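Long-range contacts in BSU-2 beta-lactamase (Bacillus subtilis, PDB 6W5E), which probably hydrolyses the beta-lactam ring of penicillin-type antibiotics, acting as a class D serine beta-lactamase: residues 38-43 against 61-66; 44-49 against 242-247; 71-76 against 167-172. All coordinates share one frame; numbering follows the deposited sequence.

Interaction 1. Residues 38-43 against 61-66; sequences NVDDEF and FVYNRK
Between 38-43 and 61-66 the backbones keep well apart, closest at Val-39 and Tyr-63 with CA atoms 7.1 Å from each other, and no hydrogen bond spans the gap, which is bridged by side chains. With CG anti to the main-chain nitrogen (chi1 165°), Tyr-63 carries its ring out to an offset stack with Phe-43, centroids 4.6 Å apart and planes 21° from parallel. CE2 of Tyr-63 lies over one face of Phe-43, displaced toward its rim. Because the two side chains slide past each other in opposite directions, the phenol OH ends 3.4 Å from Phe-43 CB. Val-39 fills the angle between the two strand aromatics: its CG2 rests 3.6 Å from Tyr-63 CB and meets the edge of Phe-61 in the ring plane, at CE2. Asp-40 crosses Tyr-63 at roughly a right angle, OD1 3.5 Å from CE1 with carboxylate and ring planes 56° apart. An Asx turn, Asn-38 OD1 accepting from Asp-40 N, shapes this corner, while Asp-41 and Glu-42 make salt bridges to Lys-261. In this penicillin-binding-protein-like fold, the chain before strand 48-54 packs between helix 248-261 and the outermost strand 59-63.

Interaction 2. Residues 44-49 against 242-247; sequences KDTDGT and TNVDDS
Thr-49 and Asn-243 face each other as a hydrogen-bonded pair where strands 48-54 and 236-244 run antiparallel in the central sheet of the fold. Their side chains lie on one face, crossing obliquely, with the methyl CG2 of Thr-49 3.8 Å from Asn-243 CB. Their polar ends turn to other partners: with OG1 turned anti to the main-chain nitrogen (chi1 -180°), Thr-49 bonds to Tyr-63 O, and Asn-243 OD1 accepts from Arg-67. Gly-48 and Val-244 form the next, non-hydrogen-bonded pair; with no side chain on the glycine, the CA atoms approach to 4.1 Å, and Val-244 points to the other face of the sheet. There its CG1 meets Thr-46 CG2 at 3.7 Å, and that same methyl also touches Asp-245 OD1.

Past the strand ends Asp-245 continues the pairing with both its carboxylate and its backbone N. Asp-47 N reaches its OD1 at 2.9 Å, from above the carboxylate plane and by a rather bent bond (136° at the hydrogen), while Asp-245 N returns a straighter bond to Asp-47 O. A malonate ion, probably from the crystallisation liquor, also lies beside the Asp-245 side chain. Further along the strands, Thr-49 O receives Asn-243 N at 3.1 Å and also a CA-H contact from Thr-242 CA at 3.4 Å.

Interaction 3. Residues 71-76 against 167-172; sequences RQTPQS and SLTISP
Arg-71 lays its aliphatic stem across Thr-169 at about a right angle, its CB 3.4 Å and its CD 3.6 Å from the Thr-169 OG1 atom. Extended from CG to NE (chi2 -172°, chi3 166°), the chain carries the guanidinium past the threonine to a salt bridge with Glu-174. The other carboxylate oxygen of Glu-174 accepts from the backbone N of Ser-171, the N-cap of helix 172-184. Beside this, Gln-72 and Ile-170 make a single antiparallel bridge. Gln-72 N donates to Ile-170 O at 2.9 Å in a nearly straight bond, yet it arrives from well above the carbonyl plane. Ile-170 N answers to Gln-72 O at 2.8 Å, and this oxygen also receives a CA-H contact from Thr-169.

The sequence running on from here is the Ser-x-x-Lys signature of serine beta-lactamases: Ser-76 occupies the position of the family's nucleophile, and its OG is hydrogen-bonded to the carboxylated lysine at position 79 and to a malonate ion probably taken up from the crystallisation liquor. Ahead of it, Pro-74 packs against 167-172. Its CD presses to 3.3 Å on Leu-168 O, CG crosses to Leu-168 CD2 at 4.0 Å, and CB meets the CG2 branch of Ile-170. The extended Gln-72 side chain brings NE2 to the ring of Pro-172, crosswise, where it donates to Asn-243 OD1. Thr-73 OG1, in turn, donates to Gln-75 OE1 at 2.7 Å, in the plane of that amide's carbonyl.

Interactions 1 and 2 meet at one border of the same sheet, where strands 59-63 and 48-54 are neighbours, and Asn-64 ND2 binds Gly-48 O between them. Their chemistry differs, however. Interaction 1 is an aromatic and apolar contact, partly buried beside the C-terminal helix, whereas interaction 2 is mostly buried strand pairing, with its acidic groups only at the exposed end. Interaction 3 joins two irregular segments nearer the centre of the chain, yet is only partly buried; it mixes one short backbone bridge with apolar proline packing and a charged rim at Arg-71. It adjoins interaction 2 through a side-chain hydrogen bond and through Pro-172 against Thr-49. Interactions 1 and 3 do not touch.

Interaction 1. Residues 38-43 against 61-66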
ATOM      1  N   ASN A  38     -12.765  17.394   7.499  1.00 13.11           N
ATOM      2  CA  ASN A  38     -11.565  18.110   7.912  1.00 12.22           C
ATOM      3  C   ASN A  38     -10.719  17.163   8.749  1.00 12.52           C
ATOM      4  O   ASN A  38     -11.249  16.482   9.628  1.00 14.49           O
ATOM      5  CB  ASN A  38     -11.930  19.339   8.748  1.00 13.08           C
ATOM      6  CG  ASN A  38     -10.738  20.223   9.012  1.00 13.49           C
ATOM      7  OD1 ASN A  38      -9.925  19.939   9.891  1.00 13.20           O
ATOM      8  ND2 ASN A  38     -10.629  21.313   8.250  1.00 15.66           N
ATOM      9  N   VAL A  39      -9.412  17.119   8.478  1.00 10.85           N
ATOM     10  CA  VAL A  39      -8.506  16.228   9.201  1.00 12.49           C
ATOM     11  C   VAL A  39      -7.289  16.978   9.741  1.00 11.91           C
ATOM     12  O   VAL A  39      -6.290  16.353  10.113  1.00 12.30           O
ATOM     13  CB  VAL A  39      -8.091  14.999   8.358  1.00 12.83           C
ATOM     14  CG1 VAL A  39      -9.323  14.227   7.891  1.00 13.58           C
ATOM     15  CG2 VAL A  39      -7.227  15.420   7.174  1.00 12.10           C
ATOM     16  N   ASP A  40      -7.364  18.316   9.797  1.00 11.91           N
ATOM     17  CA  ASP A  40      -6.217  19.123  10.223  1.00 13.55           C
ATOM     18  C   ASP A  40      -5.613  18.609  11.521  1.00 12.92           C
ATOM     19  O   ASP A  40      -4.386  18.544  11.664  1.00 13.59           O
ATOM     20  CB  ASP A  40      -6.640  20.572  10.467  1.00 12.80           C
ATOM     21  CG  ASP A  40      -6.928  21.338   9.203  1.00 14.58           C
ATOM     22  OD1 ASP A  40      -6.871  20.769   8.096  1.00 15.54           O
ATOM     23  OD2 ASP A  40      -7.232  22.540   9.335  1.00 17.65           O
ATOM     24  N   ASP A  41      -6.452  18.270  12.505  1.00 13.92           N
ATOM     25  CA  ASP A  41      -5.863  18.013  13.816  1.00 13.11           C
ATOM     26  C   ASP A  41      -5.158  16.668  13.912  1.00 15.12           C
ATOM     27  O   ASP A  41      -4.463  16.420  14.901  1.00 17.52           O
ATOM     28  CB  ASP A  41      -6.836  18.263  14.982  1.00 15.18           C
ATOM     29  CG  ASP A  41      -7.978  17.275  15.056  1.00 16.92           C
ATOM     30  OD1 ASP A  41      -7.996  16.245  14.358  1.00 19.45           O
ATOM     31  OD2 ASP A  41      -8.893  17.554  15.862  1.00 17.78           O
ATOM     32  N   GLU A  42      -5.285  15.814  12.901  1.00 13.54           N
ATOM     33  CA  GLU A  42      -4.500  14.593  12.859  1.00 14.20           C
ATOM     34  C   GLU A  42      -3.056  14.858  12.466  1.00 14.55           C
ATOM     35  O   GLU A  42      -2.203  13.991  12.682  1.00 17.06           O
ATOM     36  CB  GLU A  42      -5.097  13.622  11.845  1.00 14.64           C
ATOM     37  CG  GLU A  42      -6.518  13.204  12.133  1.00 17.15           C
ATOM     38  CD  GLU A  42      -6.637  12.259  13.301  1.00 18.39           C
ATOM     39  OE1 GLU A  42      -5.636  11.611  13.670  1.00 19.96           O
ATOM     40  OE2 GLU A  42      -7.760  12.139  13.825  1.00 23.27           O
ATOM     41  N   PHE A  43      -2.772  16.035  11.906  1.00 16.47           N
ATOM     42  CA  PHE A  43      -1.462  16.383  11.373  1.00 17.76           C
ATOM     43  C   PHE A  43      -0.893  17.641  12.004  1.00 21.67           C
ATOM     44  O   PHE A  43       0.046  18.224  11.452  1.00 24.26           O
ATOM     45  CB  PHE A  43      -1.551  16.624   9.866  1.00 17.98           C
ATOM     46  CG  PHE A  43      -1.921  15.412   9.081  1.00 14.99           C
ATOM     47  CD1 PHE A  43      -0.940  14.559   8.599  1.00 15.51           C
ATOM     48  CD2 PHE A  43      -3.252  15.126   8.817  1.00 15.10           C
ATOM     49  CE1 PHE A  43      -1.283  13.450   7.869  1.00 14.86           C
ATOM     50  CE2 PHE A  43      -3.600  14.015   8.091  1.00 14.57           C
ATOM     51  CZ  PHE A  43      -2.618  13.177   7.620  1.00 14.08           C
ATOM     52  N   PHE A  61     -11.240  13.807  -1.525  1.00 12.11           N
ATOM     53  CA  PHE A  61     -10.794  14.783  -0.540  1.00 11.51           C
ATOM     54  C   PHE A  61      -9.284  14.673  -0.383  1.00 11.56           C
ATOM     55  O   PHE A  61      -8.744  13.566  -0.287  1.00 12.11           O
ATOM     56  CB  PHE A  61     -11.462  14.507   0.812  1.00 12.80           C
ATOM     57  CG  PHE A  61     -10.886  15.296   1.948  1.00 13.34           C
ATOM     58  CD1 PHE A  61     -11.222  16.624   2.122  1.00 14.34           C
ATOM     59  CD2 PHE A  61     -10.007  14.711   2.852  1.00 14.17           C
ATOM     60  CE1 PHE A  61     -10.696  17.359   3.169  1.00 15.53           C
ATOM     61  CE2 PHE A  61      -9.479  15.445   3.905  1.00 16.47           C
ATOM     62  CZ  PHE A  61      -9.823  16.767   4.056  1.00 15.00           C
ATOM     63  N   VAL A  62      -8.603  15.819  -0.347  1.00 11.75           N
ATOM     64  CA  VAL A  62      -7.147  15.869  -0.205  1.00 12.27           C
ATOM     65  C   VAL A  62      -6.793  16.891   0.866  1.00 12.43           C
ATOM     66  O   VAL A  62      -7.089  18.083   0.707  1.00 14.01           O
ATOM     67  CB  VAL A  62      -6.448  16.243  -1.525  1.00 13.35           C
ATOM     68  CG1 VAL A  62      -4.934  16.284  -1.328  1.00 15.02           C
ATOM     69  CG2 VAL A  62      -6.817  15.276  -2.640  1.00 13.33           C
ATOM     70  N   TYR A  63      -6.156  16.434   1.944  1.00 11.98           N
ATOM     71  CA  TYR A  63      -5.495  17.316   2.895  1.00 12.22           C
ATOM     72  C   TYR A  63      -4.028  17.464   2.502  1.00 12.85           C
ATOM     73  O   TYR A  63      -3.326  16.461   2.321  1.00 12.02           O
ATOM     74  CB  TYR A  63      -5.590  16.759   4.321  1.00 12.61           C
ATOM     75  CG  TYR A  63      -4.627  17.441   5.272  1.00 13.27           C
ATOM     76  CD1 TYR A  63      -4.940  18.674   5.850  1.00 13.30           C
ATOM     77  CD2 TYR A  63      -3.385  16.877   5.566  1.00 15.72           C
ATOM     78  CE1 TYR A  63      -4.037  19.318   6.707  1.00 13.62           C
ATOM     79  CE2 TYR A  63      -2.484  17.514   6.407  1.00 16.20           C
ATOM     80  CZ  TYR A  63      -2.812  18.727   6.974  1.00 15.96           C
ATOM     81  OH  TYR A  63      -1.911  19.345   7.813  1.00 19.58           O
ATOM     82  N   ASN A  64      -3.575  18.720   2.373  1.00 12.43           N
ATOM     83  CA  ASN A  64      -2.203  19.070   2.010  1.00 11.48           C
ATOM     84  C   ASN A  64      -1.912  18.712   0.556  1.00 11.39           C
ATOM     85  O   ASN A  64      -1.219  17.730   0.252  1.00 12.90           O
ATOM     86  CB  ASN A  64      -1.173  18.477   2.981  1.00 12.95           C
ATOM     87  CG  ASN A  64       0.200  19.094   2.820  1.00 12.45           C
ATOM     88  OD1 ASN A  64       0.478  19.757   1.820  1.00 16.28           O
ATOM     89  ND2 ASN A  64       1.068  18.867   3.794  1.00 14.68           N
ATOM     90  N   ARG A  65      -2.419  19.550  -0.347  1.00 14.42           N
ATOM     91  CA  ARG A  65      -2.296  19.297  -1.778  1.00 15.33           C
ATOM     92  C   ARG A  65      -0.836  19.305  -2.228  1.00 14.78           C
ATOM     93  O   ARG A  65      -0.441  18.504  -3.089  1.00 16.25           O
ATOM     94  CB  ARG A  65      -3.118  20.348  -2.527  1.00 19.51           C
ATOM     95  CG  ARG A  65      -2.898  20.420  -4.012  1.00 23.53           C
ATOM     96  CD  ARG A  65      -3.661  19.324  -4.727  1.00 25.44           C
ATOM     97  NE  ARG A  65      -5.028  19.178  -4.234  1.00 22.80           N
ATOM     98  CZ  ARG A  65      -5.987  18.537  -4.894  1.00 20.29           C
ATOM     99  NH1 ARG A  65      -5.726  18.001  -6.082  1.00 19.58           N
ATOM    100  NH2 ARG A  65      -7.201  18.437  -4.374  1.00 20.36           N
ATOM    101  N   LYS A  66      -0.018  20.202  -1.666  1.00 14.75           N
ATOM    102  CA  LYS A  66       1.388  20.256  -2.060  1.00 16.19           C
ATOM    103  C   LYS A  66       2.078  18.924  -1.812  1.00 15.65           C
ATOM    104  O   LYS A  66       2.720  18.364  -2.710  1.00 16.31           O
ATOM    105  CB  LYS A  66       2.115  21.363  -1.301  1.00 18.40           C
ATOM    106  CG  LYS A  66       3.596  21.435  -1.651  1.00 20.46           C
ATOM    107  CD  LYS A  66       4.295  22.570  -0.915  1.00 26.31           C
ATOM    108  CE  LYS A  66       4.393  23.811  -1.785  1.00 24.92           C
ATOM    109  NZ  LYS A  66       4.992  24.954  -1.048  1.00 27.84           N
TER

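Interaction 2. Residues 44-49 against 242-247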
ATOM      1  N   LYS A  44      -1.452  18.097  13.124  1.00 23.96           N
ATOM      2  CA  LYS A  44      -1.002  19.363  13.695  1.00 27.04           C
ATOM      3  C   LYS A  44       0.480  19.342  14.043  1.00 28.23           C
ATOM      4  O   LYS A  44       1.126  20.399  14.036  1.00 28.54           O
ATOM      5  CB  LYS A  44      -1.852  19.733  14.910  1.00 31.11           C
ATOM      6  CG  LYS A  44      -1.787  18.729  16.039  1.00 36.17           C
ATOM      7  N   ASP A  45       1.044  18.161  14.312  1.00 26.21           N
ATOM      8  CA  ASP A  45       2.458  18.035  14.642  1.00 25.65           C
ATOM      9  C   ASP A  45       3.218  17.174  13.633  1.00 24.99           C
ATOM     10  O   ASP A  45       4.332  16.724  13.921  1.00 27.29           O
ATOM     11  CB  ASP A  45       2.631  17.491  16.062  1.00 32.04           C
ATOM     12  CG  ASP A  45       2.323  18.529  17.127  1.00 37.75           C
ATOM     13  OD1 ASP A  45       1.133  18.695  17.481  1.00 37.89           O
ATOM     14  OD2 ASP A  45       3.273  19.185  17.606  1.00 39.10           O
ATOM     15  N   THR A  46       2.657  16.962  12.446  1.00 22.92           N
ATOM     16  CA  THR A  46       3.218  16.028  11.480  1.00 20.38           C
ATOM     17  C   THR A  46       3.163  16.645  10.092  1.00 18.97           C
ATOM     18  O   THR A  46       2.154  17.239   9.711  1.00 20.25           O
ATOM     19  CB  THR A  46       2.386  14.742  11.488  1.00 21.96           C
ATOM     20  OG1 THR A  46       2.380  14.186  12.806  1.00 24.63           O
ATOM     21  CG2 THR A  46       2.970  13.723  10.545  1.00 22.24           C
ATOM     22  N   ASP A  47       4.244  16.506   9.335  1.00 17.31           N
ATOM     23  CA  ASP A  47       4.256  16.890   7.926  1.00 16.10           C
ATOM     24  C   ASP A  47       3.641  15.735   7.140  1.00 15.10           C
ATOM     25  O   ASP A  47       4.254  14.672   7.010  1.00 15.41           O
ATOM     26  CB  ASP A  47       5.703  17.137   7.502  1.00 18.10           C
ATOM     27  CG  ASP A  47       5.815  17.907   6.205  1.00 19.04           C
ATOM     28  OD1 ASP A  47       4.769  18.215   5.604  1.00 21.33           O
ATOM     29  OD2 ASP A  47       6.955  18.198   5.778  1.00 23.01           O
ATOM     30  N   GLY A  48       2.424  15.911   6.633  1.00 14.84           N
ATOM     31  CA  GLY A  48       1.761  14.767   6.032  1.00 14.60           C
ATOM     32  C   GLY A  48       0.648  15.159   5.088  1.00 12.85           C
ATOM     33  O   GLY A  48       0.278  16.329   4.970  1.00 13.21           O
ATOM     34  N   THR A  49       0.105  14.140   4.418  1.00 11.80           N
ATOM     35  CA  THR A  49      -1.028  14.299   3.519  1.00 11.04           C
ATOM     36  C   THR A  49      -1.983  13.126   3.709  1.00 11.32           C
ATOM     37  O   THR A  49      -1.583  12.035   4.127  1.00 11.84           O
ATOM     38  CB  THR A  49      -0.557  14.440   2.062  1.00 13.28           C
ATOM     39  OG1 THR A  49      -1.677  14.603   1.191  1.00 13.65           O
ATOM     40  CG2 THR A  49       0.226  13.214   1.631  1.00 14.98           C
ATOM     41  N   THR A 242      -2.333   7.770   3.074  1.00 11.46           N
ATOM     42  CA  THR A 242      -1.733   8.636   4.077  1.00 10.29           C
ATOM     43  C   THR A 242      -0.222   8.552   3.959  1.00 10.03           C
ATOM     44  O   THR A 242       0.335   7.460   3.804  1.00 10.74           O
ATOM     45  CB  THR A 242      -2.167   8.208   5.474  1.00 11.32           C
ATOM     46  OG1 THR A 242      -3.594   8.237   5.531  1.00 13.19           O
ATOM     47  CG2 THR A 242      -1.592   9.142   6.541  1.00 12.42           C
ATOM     48  N   ASN A 243       0.439   9.709   4.010  1.00 10.58           N
ATOM     49  CA  ASN A 243       1.888   9.769   3.879  1.00 11.50           C
ATOM     50  C   ASN A 243       2.404  10.838   4.833  1.00 11.45           C
ATOM     51  O   ASN A 243       1.824  11.926   4.907  1.00 13.02           O
ATOM     52  CB  ASN A 243       2.260  10.094   2.422  1.00 13.97           C
ATOM     53  CG  ASN A 243       3.675  10.580   2.265  1.00 15.36           C
ATOM     54  OD1 ASN A 243       3.927  11.782   2.289  1.00 19.54           O
ATOM     55  ND2 ASN A 243       4.613   9.653   2.093  1.00 18.07           N
ATOM     56  N   VAL A 244       3.470  10.523   5.579  1.00 10.47           N
ATOM     57  CA  VAL A 244       3.941  11.367   6.675  1.00 12.01           C
ATOM     58  C   VAL A 244       5.466  11.333   6.755  1.00 10.97           C
ATOM     59  O   VAL A 244       6.120  10.384   6.311  1.00 11.34           O
ATOM     60  CB  VAL A 244       3.343  10.950   8.049  1.00 12.13           C
ATOM     61  CG1 VAL A 244       1.846  11.198   8.106  1.00 14.02           C
ATOM     62  CG2 VAL A 244       3.667   9.487   8.355  1.00 14.11           C
ATOM     63  N   ASP A 245       6.026  12.377   7.378  1.00 13.10           N
ATOM     64  CA  ASP A 245       7.437  12.409   7.755  1.00 12.81           C
ATOM     65  C   ASP A 245       7.642  11.725   9.105  1.00 14.39           C
ATOM     66  O   ASP A 245       8.206  12.311  10.035  1.00 15.92           O
ATOM     67  CB  ASP A 245       7.965  13.859   7.747  1.00 14.60           C
ATOM     68  CG  ASP A 245       7.476  14.688   8.939  1.00 20.31           C
ATOM     69  OD1 ASP A 245       6.328  14.490   9.382  1.00 19.89           O
ATOM     70  OD2 ASP A 245       8.247  15.550   9.433  1.00 22.79           O
ATOM     71  N   ASP A 246       7.200  10.474   9.209  1.00 14.10           N
ATOM     72  CA  ASP A 246       7.150   9.711  10.452  1.00 13.87           C
ATOM     73  C   ASP A 246       7.006   8.253  10.035  1.00 13.97           C
ATOM     74  O   ASP A 246       7.125   7.928   8.852  1.00 13.23           O
ATOM     75  CB  ASP A 246       5.980  10.208  11.313  1.00 15.41           C
ATOM     76  CG  ASP A 246       6.188   9.995  12.806  1.00 18.41           C
ATOM     77  OD1 ASP A 246       6.849   9.019  13.212  1.00 18.32           O
ATOM     78  OD2 ASP A 246       5.661  10.809  13.595  1.00 21.00           O
ATOM     79  N   SER A 247       6.720   7.372  10.984  1.00 13.68           N
ATOM     80  CA  SER A 247       6.704   5.953  10.661  1.00 13.31           C
ATOM     81  C   SER A 247       5.402   5.546   9.970  1.00 12.65           C
ATOM     82  O   SER A 247       4.392   6.256   9.998  1.00 12.55           O
ATOM     83  CB  SER A 247       6.855   5.118  11.927  1.00 14.89           C
ATOM     84  OG  SER A 247       5.704   5.285  12.737  1.00 16.84           O
TER

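Interaction 3. Residues 71-76 against 167-172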
ATOM      1  N   ARG A  71       6.402  13.336  -5.282  1.00 13.14           N
ATOM      2  CA  ARG A  71       6.790  11.941  -5.427  1.00 12.68           C
ATOM      3  C   ARG A  71       7.761  11.551  -4.325  1.00 14.59           C
ATOM      4  O   ARG A  71       8.705  12.283  -4.022  1.00 16.40           O
ATOM      5  CB  ARG A  71       7.424  11.701  -6.792  1.00 13.52           C
ATOM      6  CG  ARG A  71       6.426  11.708  -7.919  1.00 14.53           C
ATOM      7  CD  ARG A  71       7.076  11.277  -9.205  1.00 16.14           C
ATOM      8  NE  ARG A  71       6.063  10.968 -10.205  1.00 14.82           N
ATOM      9  CZ  ARG A  71       6.294  10.930 -11.510  1.00 17.23           C
ATOM     10  NH1 ARG A  71       7.513  11.192 -11.989  1.00 16.06           N
ATOM     11  NH2 ARG A  71       5.305  10.631 -12.335  1.00 17.20           N
ATOM     12  N   GLN A  72       7.520  10.391  -3.719  1.00 13.39           N
ATOM     13  CA  GLN A  72       8.328   9.911  -2.611  1.00 13.76           C
ATOM     14  C   GLN A  72       8.575   8.422  -2.800  1.00 12.21           C
ATOM     15  O   GLN A  72       7.851   7.745  -3.532  1.00 12.56           O
ATOM     16  CB  GLN A  72       7.637  10.210  -1.276  1.00 14.05           C
ATOM     17  CG  GLN A  72       7.494  11.707  -1.017  1.00 17.42           C
ATOM     18  CD  GLN A  72       6.569  12.007   0.125  1.00 19.17           C
ATOM     19  OE1 GLN A  72       6.875  11.697   1.276  1.00 18.74           O
ATOM     20  NE2 GLN A  72       5.423  12.618  -0.180  1.00 19.07           N
ATOM     21  N   THR A  73       9.602   7.905  -2.135  1.00 12.02           N
ATOM     22  CA  THR A  73       9.902   6.491  -2.290  1.00 13.02           C
ATOM     23  C   THR A  73       8.793   5.664  -1.634  1.00 12.08           C
ATOM     24  O   THR A  73       8.300   6.019  -0.561  1.00 12.52           O
ATOM     25  CB  THR A  73      11.284   6.168  -1.708  1.00 12.20           C
ATOM     26  OG1 THR A  73      11.330   6.513  -0.321  1.00 13.02           O
ATOM     27  CG2 THR A  73      12.383   6.951  -2.461  1.00 14.12           C
ATOM     28  N   PRO A  74       8.337   4.586  -2.282  1.00 11.48           N
ATOM     29  CA  PRO A  74       7.123   3.904  -1.800  1.00 10.83           C
ATOM     30  C   PRO A  74       7.343   2.990  -0.608  1.00 11.05           C
ATOM     31  O   PRO A  74       6.368   2.671   0.091  1.00 11.48           O
ATOM     32  CB  PRO A  74       6.660   3.101  -3.027  1.00 12.16           C
ATOM     33  CG  PRO A  74       7.926   2.842  -3.784  1.00 11.84           C
ATOM     34  CD  PRO A  74       8.759   4.092  -3.604  1.00 12.45           C
ATOM     35  N   GLN A  75       8.571   2.546  -0.361  1.00 11.04           N
ATOM     36  CA  GLN A  75       8.844   1.603   0.730  1.00 11.19           C
ATOM     37  C   GLN A  75       7.956   0.374   0.517  1.00 11.63           C
ATOM     38  O   GLN A  75       7.633   0.013  -0.621  1.00 11.32           O
ATOM     39  CB  GLN A  75       8.692   2.295   2.075  1.00 12.12           C
ATOM     40  CG  GLN A  75       9.468   3.607   2.212  1.00 12.33           C
ATOM     41  CD  GLN A  75      10.937   3.477   1.848  1.00 12.63           C
ATOM     42  OE1 GLN A  75      11.444   4.202   0.995  1.00 14.17           O
ATOM     43  NE2 GLN A  75      11.622   2.540   2.486  1.00 15.03           N
ATOM     44  N   SER A  76       7.490  -0.250   1.594  1.00 11.65           N
ATOM     45  CA  SER A  76       6.803  -1.524   1.438  1.00 12.04           C
ATOM     46  C   SER A  76       5.385  -1.400   0.892  1.00 10.01           C
ATOM     47  O   SER A  76       4.741  -2.433   0.687  1.00 11.34           O
ATOM     48  CB  SER A  76       6.804  -2.293   2.754  1.00 13.67           C
ATOM     49  OG  SER A  76       8.114  -2.754   3.044  1.00 19.14           O
ATOM     50  N   SER A 167      15.563   4.572  -6.066  1.00 13.64           N
ATOM     51  CA  SER A 167      15.308   5.297  -7.308  1.00 13.57           C
ATOM     52  C   SER A 167      13.830   5.511  -7.595  1.00 12.69           C
ATOM     53  O   SER A 167      13.463   6.531  -8.190  1.00 14.85           O
ATOM     54  CB  SER A 167      15.978   4.570  -8.477  1.00 14.27           C
ATOM     55  OG  SER A 167      15.441   3.262  -8.638  1.00 13.83           O
ATOM     56  N   LEU A 168      12.974   4.572  -7.212  1.00 12.40           N
ATOM     57  CA  LEU A 168      11.564   4.671  -7.568  1.00 10.97           C
ATOM     58  C   LEU A 168      10.846   5.643  -6.637  1.00 12.32           C
ATOM     59  O   LEU A 168      11.023   5.595  -5.415  1.00 12.25           O
ATOM     60  CB  LEU A 168      10.911   3.295  -7.471  1.00 11.88           C
ATOM     61  CG  LEU A 168       9.413   3.217  -7.775  1.00 12.51           C
ATOM     62  CD1 LEU A 168       9.108   3.635  -9.200  1.00 14.70           C
ATOM     63  CD2 LEU A 168       8.913   1.817  -7.497  1.00 12.70           C
ATOM     64  N   THR A 169      10.050   6.538  -7.220  1.00 11.89           N
ATOM     65  CA  THR A 169       9.232   7.461  -6.449  1.00 11.49           C
ATOM     66  C   THR A 169       7.829   7.517  -7.035  1.00 12.95           C
ATOM     67  O   THR A 169       7.621   7.262  -8.224  1.00 13.37           O
ATOM     68  CB  THR A 169       9.837   8.872  -6.433  1.00 14.07           C
ATOM     69  OG1 THR A 169       9.788   9.413  -7.755  1.00 14.21           O
ATOM     70  CG2 THR A 169      11.282   8.843  -5.938  1.00 14.17           C
ATOM     71  N   ILE A 170       6.867   7.860  -6.186  1.00 11.94           N
ATOM     72  CA  ILE A 170       5.470   7.961  -6.593  1.00 12.49           C
ATOM     73  C   ILE A 170       4.791   8.939  -5.645  1.00 11.12           C
ATOM     74  O   ILE A 170       5.078   8.952  -4.443  1.00 12.09           O
ATOM     75  CB  ILE A 170       4.793   6.569  -6.594  1.00 11.41           C
ATOM     76  CG1 ILE A 170       3.367   6.655  -7.148  1.00 13.09           C
ATOM     77  CG2 ILE A 170       4.845   5.936  -5.199  1.00 13.77           C
ATOM     78  CD1 ILE A 170       2.693   5.318  -7.318  1.00 12.07           C
ATOM     79  N   SER A 171       3.926   9.792  -6.181  1.00 11.20           N
ATOM     80  CA  SER A 171       3.277  10.747  -5.291  1.00 10.60           C
ATOM     81  C   SER A 171       2.094  10.088  -4.593  1.00 11.41           C
ATOM     82  O   SER A 171       1.551   9.086  -5.075  1.00 11.72           O
ATOM     83  CB  SER A 171       2.798  11.970  -6.066  1.00 12.19           C
ATOM     84  OG  SER A 171       1.615  11.671  -6.782  1.00 12.74           O
ATOM     85  N   PRO A 172       1.668  10.633  -3.450  1.00 11.16           N
ATOM     86  CA  PRO A 172       0.452  10.110  -2.813  1.00 12.70           C
ATOM     87  C   PRO A 172      -0.761  10.102  -3.735  1.00 12.22           C
ATOM     88  O   PRO A 172      -1.529   9.131  -3.724  1.00 12.00           O
ATOM     89  CB  PRO A 172       0.294  11.015  -1.589  1.00 12.65           C
ATOM     90  CG  PRO A 172       1.712  11.344  -1.219  1.00 11.85           C
ATOM     91  CD  PRO A 172       2.421  11.524  -2.546  1.00 12.24           C
TER